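Local coordinates for Dot/Icm T4SS effector (Legionella pneumophila, PDB 6VVE), which is a secreted effector kinase activated by host inositol hexakisphosphate that binds ADP with manganese, at residues 105-108 with 109-113; 157-160 with 161-165; 256-259 with 260-264. All coordinates share one frame; numbering follows the deposited sequence.

Contact 1 (105-108 with 109-113); sequences YEEI and NLHII
Tyr105 and Asn109 meet through their backbones on helix 102-121: Asn109 N donates to Tyr105 O at 2.8 Å. The amide side chain of Asn109 stays close to that same carbonyl, but its polar ends are used elsewhere. Its OD1 accepts from the backbone N of Trp133, and its ND2 donates to the backbone O of Tyr18. The Tyr105 ring leads away from the turn and meets the ring of Trp133.

Glu106 takes part through its carbonyl, which accepts from Leu110 N at 3.0 Å. Glu107 then makes two links to His111. The backbone O of Glu107 receives His111 N, and it also lies in the plane of the imidazole at its edge, 3.2 Å from His111 CD2. The side chains add a weak hydrogen bond from His111 NE2 to Glu107 OE2, 3.2 Å long and bent to 130° at the hydrogen. The Glu107 chain folds at chi2 (65°), which swings the carboxylate along the helix toward His111. Carboxylate and ring planes stand 64° apart. The ring of His111 also meets that of Tyr212, nearly parallel.

Ile108 closes the series. Its O accepts from Ile112 N at 2.8 Å, and its CG2 branch touches Ile112 CD1 at 3.6 Å.

Helix 102-121 follows strand 91-96, which carries the ADP-pocket residue Lys94, so it probably holds the place of the kinase alphaC helix. Asn109 ties it to strand 132-134 and to Tyr18. Glu107 and His111 add one weak bond a turn apart, and the nearby carboxylate would tend to favour a protonated imidazole.

Contact 2 (157-160 with 161-165); sequences IDQP and KIEEF
Gln159 and Glu163 form the central side-chain pair, one turn apart at the start of helix 159-174. Gln159 NE2 donates to Glu163 OE2 at 2.8 Å, with an N-H...O angle of 144°. The oxygen is met nearly along its C-O axis, but it is tilted out of the Gln159 amide plane. Amide and carboxylate planes are 46° apart. Gln159 reaches out with an extended chain. On the other side, chi1 (-54°) sets Glu163 CG 2.9 Å from Gln159 O, a tight approach; the bend at chi2 then turns the carboxylate to Gln159. The same carbonyl, Gln159 O, accepts from Glu163 N at 2.9 Å, and Pro160 O accepts from Glu164 N.

Asp158 makes no capping bond with its side chain. It lies alongside Lys161 instead, both pointing the same way. Their salt bridge is long, 4.0 Å from Asp158 OD1 to Lys161 NZ. A water accepts from Lys161 NZ at 2.9 Å and donates weakly to Asp158 OD2.

A second shell fixes these groups. Glu163 OE2 also bonds to Tyr236 OH, and Glu163 OE1 accepts from Lys288 N, so both carboxylate oxygens are held. Asp158 OD2 accepts from Asn154 N, and Lys161 NZ donates to the carbonyls of Thr197 and Glu198.

This is the first turn of a helix, with Asp158 at the N-cap position and Pro160 in a common place for proline. The helix probably corresponds to alphaE of a kinase C-lobe. Gln159 and Ile162 lean on helix 231-239 and Tyr240, Glu163 meets the beginning of helix 288-299, and Lys161 and Phe165 pack on strand 201-203.

Contact 3 (256-259 with 260-264); sequences IEKW and YENNR
Trp259 and Asn263 make the main flat-group contact of this helix end. The Asn263 amide stacks over one face of the indole, its plane 17° from that of the ring. ND2 sits over the pyrrole part, while CB makes a CH-pi contact with the six-membered ring, 3.7 Å from its centroid and almost on the normal. Trp259 has CG anti to the backbone N (chi1 -166°), which lays the indole beside its own carbonyl and under Asn263. A second ring is met by a backbone atom: the carbonyl O of Ile256 lies over one face of Tyr260.

Apolar contacts centre on Tyr260. Ile256 CG2 presses against Tyr260 CE2 at 3.3 Å, the two side chains running side by side. On the Trp259 side, Tyr260 CD1 lies at the edge of the indole, in its plane, 3.7 Å from Trp259 CE3.

Hydrogen bonds are regular at first, with Tyr260 N to Ile256 O and Glu261 N to Glu257 O. Further on the backbone bonds weaken and side chains add to them. Lys258 O takes Asn262 ND2 at 2.7 Å and, weakly, Asn262 N. Trp259 O takes Asn263 ND2 at 2.8 Å and, weakly, the N atoms of Asn262 and Asn263. Both side-chain bonds are nearly straight, with the acceptor in the amide plane. The phenol OH of Tyr260 bonds to Asp230 and Tyr234, outside this turn.

This is the C-terminal end of helix 253-262. The carbonyls of its last turn, short of regular backbone donors, are taken up by the side-chain amides of Asn262 and Asn263, and Asn263 leaves helical geometry.

In the fold
The three contacts are local turns in separate helices, met in series along the chain, and none touches another. Contact 1 belongs to helix 102-121, beside the five-stranded antiparallel sheet that contributes to the ADP pocket. The side chain of Ile112 is about 12 Å from ADP, and that of Asn109 about 10 Å from inositol hexakisphosphate; these distances are too long for direct contact. Contact 2 starts its helix on the opposite side of the chain's centre, about 30 Å from contact 1 between centres. Contact 3 lies about 29 Å from contact 2 and about 34 Å from contact 1, centre to centre. Helix 231-239 lies between contacts 2 and 3 in sequence and packs against contact 2; its Tyr234 reaches contact 3.

Contact 1 (105-108 with 109-113)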
loop_
_atom_site.group_PDB
_atom_site.type_symbol
_atom_site.label_atom_id
_atom_site.label_comp_id
_atom_site.label_asym_id
_atom_site.label_seq_id
_atom_site.Cartn_x
_atom_site.Cartn_y
_atom_site.Cartn_z
ATOM N N TYR A 105 -4.261 7.278 -17.022
ATOM C CA TYR A 105 -4.273 7.771 -15.648
ATOM C C TYR A 105 -5.667 7.701 -15.039
ATOM O O TYR A 105 -5.809 7.413 -13.844
ATOM C CB TYR A 105 -3.743 9.204 -15.603
ATOM C CG TYR A 105 -2.304 9.328 -16.041
ATOM C CD1 TYR A 105 -1.269 8.939 -15.201
ATOM C CD2 TYR A 105 -1.977 9.844 -17.289
ATOM C CE1 TYR A 105 0.055 9.052 -15.596
ATOM C CE2 TYR A 105 -0.659 9.960 -17.693
ATOM C CZ TYR A 105 0.353 9.565 -16.841
ATOM O OH TYR A 105 1.668 9.675 -17.232
ATOM N N GLU A 106 -6.705 7.963 -15.839
ATOM C CA GLU A 106 -8.071 7.847 -15.337
ATOM C C GLU A 106 -8.344 6.444 -14.805
ATOM O O GLU A 106 -8.999 6.281 -13.766
ATOM C CB GLU A 106 -9.070 8.198 -16.438
ATOM C CG GLU A 106 -9.045 9.663 -16.840
ATOM C CD GLU A 106 -10.012 9.979 -17.962
ATOM O OE1 GLU A 106 -10.456 9.039 -18.659
ATOM O OE2 GLU A 106 -10.329 11.171 -18.145
ATOM N N GLU A 107 -7.850 5.417 -15.505
ATOM C CA GLU A 107 -8.068 4.045 -15.059
ATOM C C GLU A 107 -7.330 3.770 -13.755
ATOM O O GLU A 107 -7.880 3.140 -12.840
ATOM C CB GLU A 107 -7.628 3.064 -16.145
ATOM C CG GLU A 107 -8.009 1.620 -15.879
ATOM C CD GLU A 107 -9.516 1.404 -15.884
ATOM O OE1 GLU A 107 -10.238 2.274 -16.408
ATOM O OE2 GLU A 107 -9.972 0.365 -15.356
ATOM N N ILE A 108 -6.079 4.222 -13.652
ATOM C CA ILE A 108 -5.348 4.081 -12.399
ATOM C C ILE A 108 -6.098 4.772 -11.270
ATOM O O ILE A 108 -6.237 4.220 -10.174
ATOM C CB ILE A 108 -3.915 4.632 -12.549
ATOM C CG1 ILE A 108 -3.086 3.707 -13.439
ATOM C CG2 ILE A 108 -3.264 4.793 -11.183
ATOM C CD1 ILE A 108 -1.773 4.302 -13.880
ATOM N N ASN A 109 -6.579 5.995 -11.515
ATOM C CA ASN A 109 -7.299 6.734 -10.485
ATOM C C ASN A 109 -8.515 5.963 -9.996
ATOM O O ASN A 109 -8.770 5.893 -8.788
ATOM C CB ASN A 109 -7.726 8.106 -11.014
ATOM C CG ASN A 109 -6.576 9.111 -11.047
ATOM O OD1 ASN A 109 -5.495 8.864 -10.517
ATOM N ND2 ASN A 109 -6.817 10.250 -11.671
ATOM N N LEU A 110 -9.277 5.376 -10.917
ATOM C CA LEU A 110 -10.442 4.597 -10.517
ATOM C C LEU A 110 -10.044 3.434 -9.612
ATOM O O LEU A 110 -10.714 3.153 -8.612
ATOM C CB LEU A 110 -11.181 4.088 -11.757
ATOM C CG LEU A 110 -12.605 3.577 -11.539
ATOM C CD1 LEU A 110 -13.439 3.769 -12.807
ATOM C CD2 LEU A 110 -12.611 2.128 -11.123
ATOM N N HIS A 111 -8.957 2.744 -9.947
ATOM C CA HIS A 111 -8.522 1.624 -9.119
ATOM C C HIS A 111 -7.981 2.103 -7.782
ATOM O O HIS A 111 -8.205 1.452 -6.753
ATOM C CB HIS A 111 -7.474 0.795 -9.865
ATOM C CG HIS A 111 -8.057 -0.121 -10.894
ATOM N ND1 HIS A 111 -8.428 -1.418 -10.611
ATOM C CD2 HIS A 111 -8.351 0.080 -12.198
ATOM C CE1 HIS A 111 -8.919 -1.978 -11.702
ATOM N NE2 HIS A 111 -8.883 -1.090 -12.679
ATOM N N ILE A 112 -7.285 3.248 -7.773
ATOM C CA ILE A 112 -6.782 3.792 -6.516
ATOM C C ILE A 112 -7.938 4.157 -5.591
ATOM O O ILE A 112 -7.889 3.904 -4.381
ATOM C CB ILE A 112 -5.865 5.002 -6.774
ATOM C CG1 ILE A 112 -4.545 4.528 -7.392
ATOM C CG2 ILE A 112 -5.634 5.767 -5.487
ATOM C CD1 ILE A 112 -3.548 5.652 -7.671
ATOM N N ILE A 113 -8.994 4.763 -6.142
ATOM C CA ILE A 113 -10.153 5.118 -5.330
ATOM C C ILE A 113 -10.765 3.863 -4.719
ATOM O O ILE A 113 -11.046 3.808 -3.516
ATOM C CB ILE A 113 -11.179 5.899 -6.169
ATOM C CG1 ILE A 113 -10.629 7.269 -6.564
ATOM C CG2 ILE A 113 -12.481 6.035 -5.402
ATOM C CD1 ILE A 113 -11.346 7.917 -7.716
#

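Contact 2 (157-160 with 161-165)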
loop_
_atom_site.group_PDB
_atom_site.type_symbol
_atom_site.label_atom_id
_atom_site.label_comp_id
_atom_site.label_asym_id
_atom_site.label_seq_id
_atom_site.Cartn_x
_atom_site.Cartn_y
_atom_site.Cartn_z
ATOM N N ILE A 157 13.047 0.409 19.818
ATOM C CA ILE A 157 12.124 1.349 20.450
ATOM C C ILE A 157 10.867 1.512 19.603
ATOM O O ILE A 157 9.761 1.660 20.137
ATOM C CB ILE A 157 12.815 2.702 20.698
ATOM C CG1 ILE A 157 13.952 2.568 21.715
ATOM C CG2 ILE A 157 11.797 3.730 21.187
ATOM C CD1 ILE A 157 13.492 2.431 23.158
ATOM N N ASP A 158 11.011 1.481 18.275
ATOM C CA ASP A 158 9.886 1.648 17.359
ATOM C C ASP A 158 9.465 0.336 16.703
ATOM O O ASP A 158 8.844 0.348 15.637
ATOM C CB ASP A 158 10.233 2.682 16.285
ATOM C CG ASP A 158 10.618 4.033 16.873
ATOM O OD1 ASP A 158 9.895 4.525 17.766
ATOM O OD2 ASP A 158 11.657 4.588 16.453
ATOM N N GLN A 159 9.778 -0.798 17.323
ATOM C CA GLN A 159 9.354 -2.079 16.766
ATOM C C GLN A 159 7.842 -2.169 16.591
ATOM O O GLN A 159 7.398 -2.723 15.570
ATOM C CB GLN A 159 9.852 -3.226 17.654
ATOM C CG GLN A 159 9.366 -4.593 17.207
ATOM C CD GLN A 159 10.259 -5.716 17.689
ATOM O OE1 GLN A 159 11.117 -5.515 18.547
ATOM N NE2 GLN A 159 10.069 -6.902 17.131
ATOM N N PRO A 160 7.012 -1.662 17.507
ATOM C CA PRO A 160 5.556 -1.725 17.277
ATOM C C PRO A 160 5.116 -1.003 16.017
ATOM O O PRO A 160 4.155 -1.441 15.372
ATOM C CB PRO A 160 4.972 -1.068 18.540
ATOM C CG PRO A 160 6.047 -1.228 19.584
ATOM C CD PRO A 160 7.349 -1.124 18.843
ATOM N N LYS A 161 5.784 0.097 15.646
ATOM C CA LYS A 161 5.440 0.784 14.404
ATOM C C LYS A 161 5.561 -0.152 13.208
ATOM O O LYS A 161 4.667 -0.217 12.351
ATOM C CB LYS A 161 6.341 2.000 14.205
ATOM C CG LYS A 161 6.036 3.174 15.101
ATOM C CD LYS A 161 6.851 4.393 14.696
ATOM C CE LYS A 161 6.767 5.490 15.744
ATOM N NZ LYS A 161 7.586 6.671 15.371
ATOM N N ILE A 162 6.677 -0.878 13.127
ATOM C CA ILE A 162 6.898 -1.771 11.998
ATOM C C ILE A 162 5.963 -2.973 12.083
ATOM O O ILE A 162 5.410 -3.414 11.072
ATOM C CB ILE A 162 8.379 -2.198 11.942
ATOM C CG1 ILE A 162 9.288 -0.969 11.986
ATOM C CG2 ILE A 162 8.639 -3.021 10.691
ATOM C CD1 ILE A 162 10.762 -1.276 11.855
ATOM N N GLU A 163 5.780 -3.521 13.283
ATOM C CA GLU A 163 4.840 -4.623 13.466
ATOM C C GLU A 163 3.451 -4.236 12.965
ATOM O O GLU A 163 2.828 -4.974 12.192
ATOM C CB GLU A 163 4.789 -5.033 14.941
ATOM C CG GLU A 163 6.143 -5.354 15.562
ATOM C CD GLU A 163 6.295 -6.819 15.950
ATOM O OE1 GLU A 163 5.279 -7.538 16.034
ATOM O OE2 GLU A 163 7.446 -7.253 16.164
ATOM N N GLU A 164 2.962 -3.064 13.375
ATOM C CA GLU A 164 1.621 -2.647 12.984
ATOM C C GLU A 164 1.526 -2.444 11.477
ATOM O O GLU A 164 0.510 -2.782 10.857
ATOM C CB GLU A 164 1.239 -1.367 13.729
ATOM C CG GLU A 164 -0.208 -0.950 13.531
ATOM C CD GLU A 164 -0.566 0.317 14.287
ATOM O OE1 GLU A 164 0.305 0.857 15.001
ATOM O OE2 GLU A 164 -1.722 0.776 14.163
ATOM N N PHE A 165 2.579 -1.903 10.859
ATOM C CA PHE A 165 2.554 -1.752 9.411
ATOM C C PHE A 165 2.535 -3.105 8.710
ATOM O O PHE A 165 1.792 -3.302 7.744
ATOM C CB PHE A 165 3.764 -0.954 8.927
ATOM C CG PHE A 165 3.927 -0.980 7.434
ATOM C CD1 PHE A 165 3.222 -0.104 6.628
ATOM C CD2 PHE A 165 4.764 -1.922 6.832
ATOM C CE1 PHE A 165 3.369 -0.140 5.250
ATOM C CE2 PHE A 165 4.903 -1.970 5.463
ATOM C CZ PHE A 165 4.207 -1.078 4.666
HETATM O O HOH W 1 10.245 6.434 14.167
#

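Contact 3 (256-259 with 260-264)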
loop_
_atom_site.group_PDB
_atom_site.type_symbol
_atom_site.label_atom_id
_atom_site.label_comp_id
_atom_site.label_asym_id
_atom_site.label_seq_id
_atom_site.Cartn_x
_atom_site.Cartn_y
_atom_site.Cartn_z
ATOM N N ILE A 256 11.892 -20.938 2.792
ATOM C CA ILE A 256 10.773 -20.390 2.034
ATOM C C ILE A 256 10.939 -20.684 0.547
ATOM O O ILE A 256 9.998 -21.118 -0.128
ATOM C CB ILE A 256 10.643 -18.880 2.299
ATOM C CG1 ILE A 256 10.182 -18.647 3.734
ATOM C CG2 ILE A 256 9.691 -18.241 1.295
ATOM C CD1 ILE A 256 10.028 -17.171 4.092
ATOM N N GLU A 257 12.137 -20.442 0.014
ATOM C CA GLU A 257 12.387 -20.720 -1.396
ATOM C C GLU A 257 12.185 -22.195 -1.706
ATOM O O GLU A 257 11.552 -22.547 -2.705
ATOM C CB GLU A 257 13.799 -20.280 -1.775
ATOM C CG GLU A 257 13.983 -18.775 -1.791
ATOM C CD GLU A 257 13.276 -18.115 -2.960
ATOM O OE1 GLU A 257 12.759 -18.848 -3.827
ATOM O OE2 GLU A 257 13.240 -16.868 -3.012
ATOM N N LYS A 258 12.726 -23.076 -0.860
ATOM C CA LYS A 258 12.539 -24.504 -1.073
ATOM C C LYS A 258 11.064 -24.869 -1.021
ATOM O O LYS A 258 10.632 -25.797 -1.708
ATOM C CB LYS A 258 13.316 -25.301 -0.029
ATOM C CG LYS A 258 13.528 -26.762 -0.405
ATOM C CD LYS A 258 14.161 -27.545 0.735
ATOM C CE LYS A 258 14.690 -28.897 0.260
ATOM N NZ LYS A 258 13.710 -29.630 -0.589
ATOM N N TRP A 259 10.282 -24.161 -0.204
ATOM C CA TRP A 259 8.853 -24.432 -0.121
ATOM C C TRP A 259 8.158 -24.060 -1.425
ATOM O O TRP A 259 7.366 -24.844 -1.961
ATOM C CB TRP A 259 8.246 -23.669 1.061
ATOM C CG TRP A 259 6.868 -24.129 1.433
ATOM C CD1 TRP A 259 6.551 -25.141 2.283
ATOM C CD2 TRP A 259 5.625 -23.581 0.975
ATOM N NE1 TRP A 259 5.187 -25.268 2.378
ATOM C CE2 TRP A 259 4.595 -24.319 1.588
ATOM C CE3 TRP A 259 5.285 -22.536 0.114
ATOM C CZ2 TRP A 259 3.240 -24.057 1.358
ATOM C CZ3 TRP A 259 3.941 -22.275 -0.116
ATOM C CH2 TRP A 259 2.937 -23.032 0.509
ATOM N N TYR A 260 8.439 -22.858 -1.944
ATOM C CA TYR A 260 7.833 -22.433 -3.204
ATOM C C TYR A 260 8.154 -23.430 -4.315
ATOM O O TYR A 260 7.276 -23.827 -5.090
ATOM C CB TYR A 260 8.336 -21.038 -3.593
ATOM C CG TYR A 260 7.898 -19.911 -2.680
ATOM C CD1 TYR A 260 6.657 -19.931 -2.057
ATOM C CD2 TYR A 260 8.720 -18.829 -2.453
ATOM C CE1 TYR A 260 6.259 -18.901 -1.224
ATOM C CE2 TYR A 260 8.330 -17.781 -1.621
ATOM C CZ TYR A 260 7.095 -17.829 -1.013
ATOM O OH TYR A 260 6.712 -16.800 -0.187
ATOM N N GLU A 261 9.420 -23.850 -4.402
ATOM C CA GLU A 261 9.824 -24.752 -5.474
ATOM C C GLU A 261 9.063 -26.063 -5.412
ATOM O O GLU A 261 8.835 -26.697 -6.451
ATOM C CB GLU A 261 11.328 -25.011 -5.403
ATOM C CG GLU A 261 12.181 -23.765 -5.623
ATOM C CD GLU A 261 13.655 -24.007 -5.352
ATOM O OE1 GLU A 261 14.049 -25.186 -5.203
ATOM O OE2 GLU A 261 14.419 -23.018 -5.282
ATOM N N ASN A 262 8.662 -26.490 -4.210
ATOM C CA ASN A 262 8.015 -27.787 -4.030
ATOM C C ASN A 262 6.526 -27.681 -3.745
ATOM O O ASN A 262 5.856 -28.714 -3.642
ATOM C CB ASN A 262 8.703 -28.564 -2.904
ATOM C CG ASN A 262 10.107 -29.008 -3.280
ATOM O OD1 ASN A 262 10.287 -30.022 -3.948
ATOM N ND2 ASN A 262 11.106 -28.237 -2.861
ATOM N N ASN A 263 5.983 -26.465 -3.626
ATOM C CA ASN A 263 4.535 -26.236 -3.465
ATOM C C ASN A 263 4.147 -25.177 -4.503
ATOM O O ASN A 263 4.022 -23.991 -4.177
ATOM C CB ASN A 263 4.193 -25.801 -2.044
ATOM C CG ASN A 263 4.625 -26.823 -0.999
ATOM O OD1 ASN A 263 3.840 -27.677 -0.581
ATOM N ND2 ASN A 263 5.884 -26.741 -0.573
ATOM N N ARG A 264 3.986 -25.607 -5.755
ATOM C CA ARG A 264 3.830 -24.665 -6.854
ATOM C C ARG A 264 2.507 -23.916 -6.762
ATOM O O ARG A 264 1.474 -24.487 -6.402
ATOM C CB ARG A 264 3.914 -25.393 -8.194
ATOM C CG ARG A 264 5.281 -25.960 -8.526
ATOM C CD ARG A 264 5.304 -26.519 -9.943
ATOM N NE ARG A 264 6.596 -27.110 -10.289
ATOM C CZ ARG A 264 6.873 -27.672 -11.464
ATOM N NH1 ARG A 264 5.949 -27.719 -12.414
ATOM N NH2 ARG A 264 8.075 -28.187 -11.686
#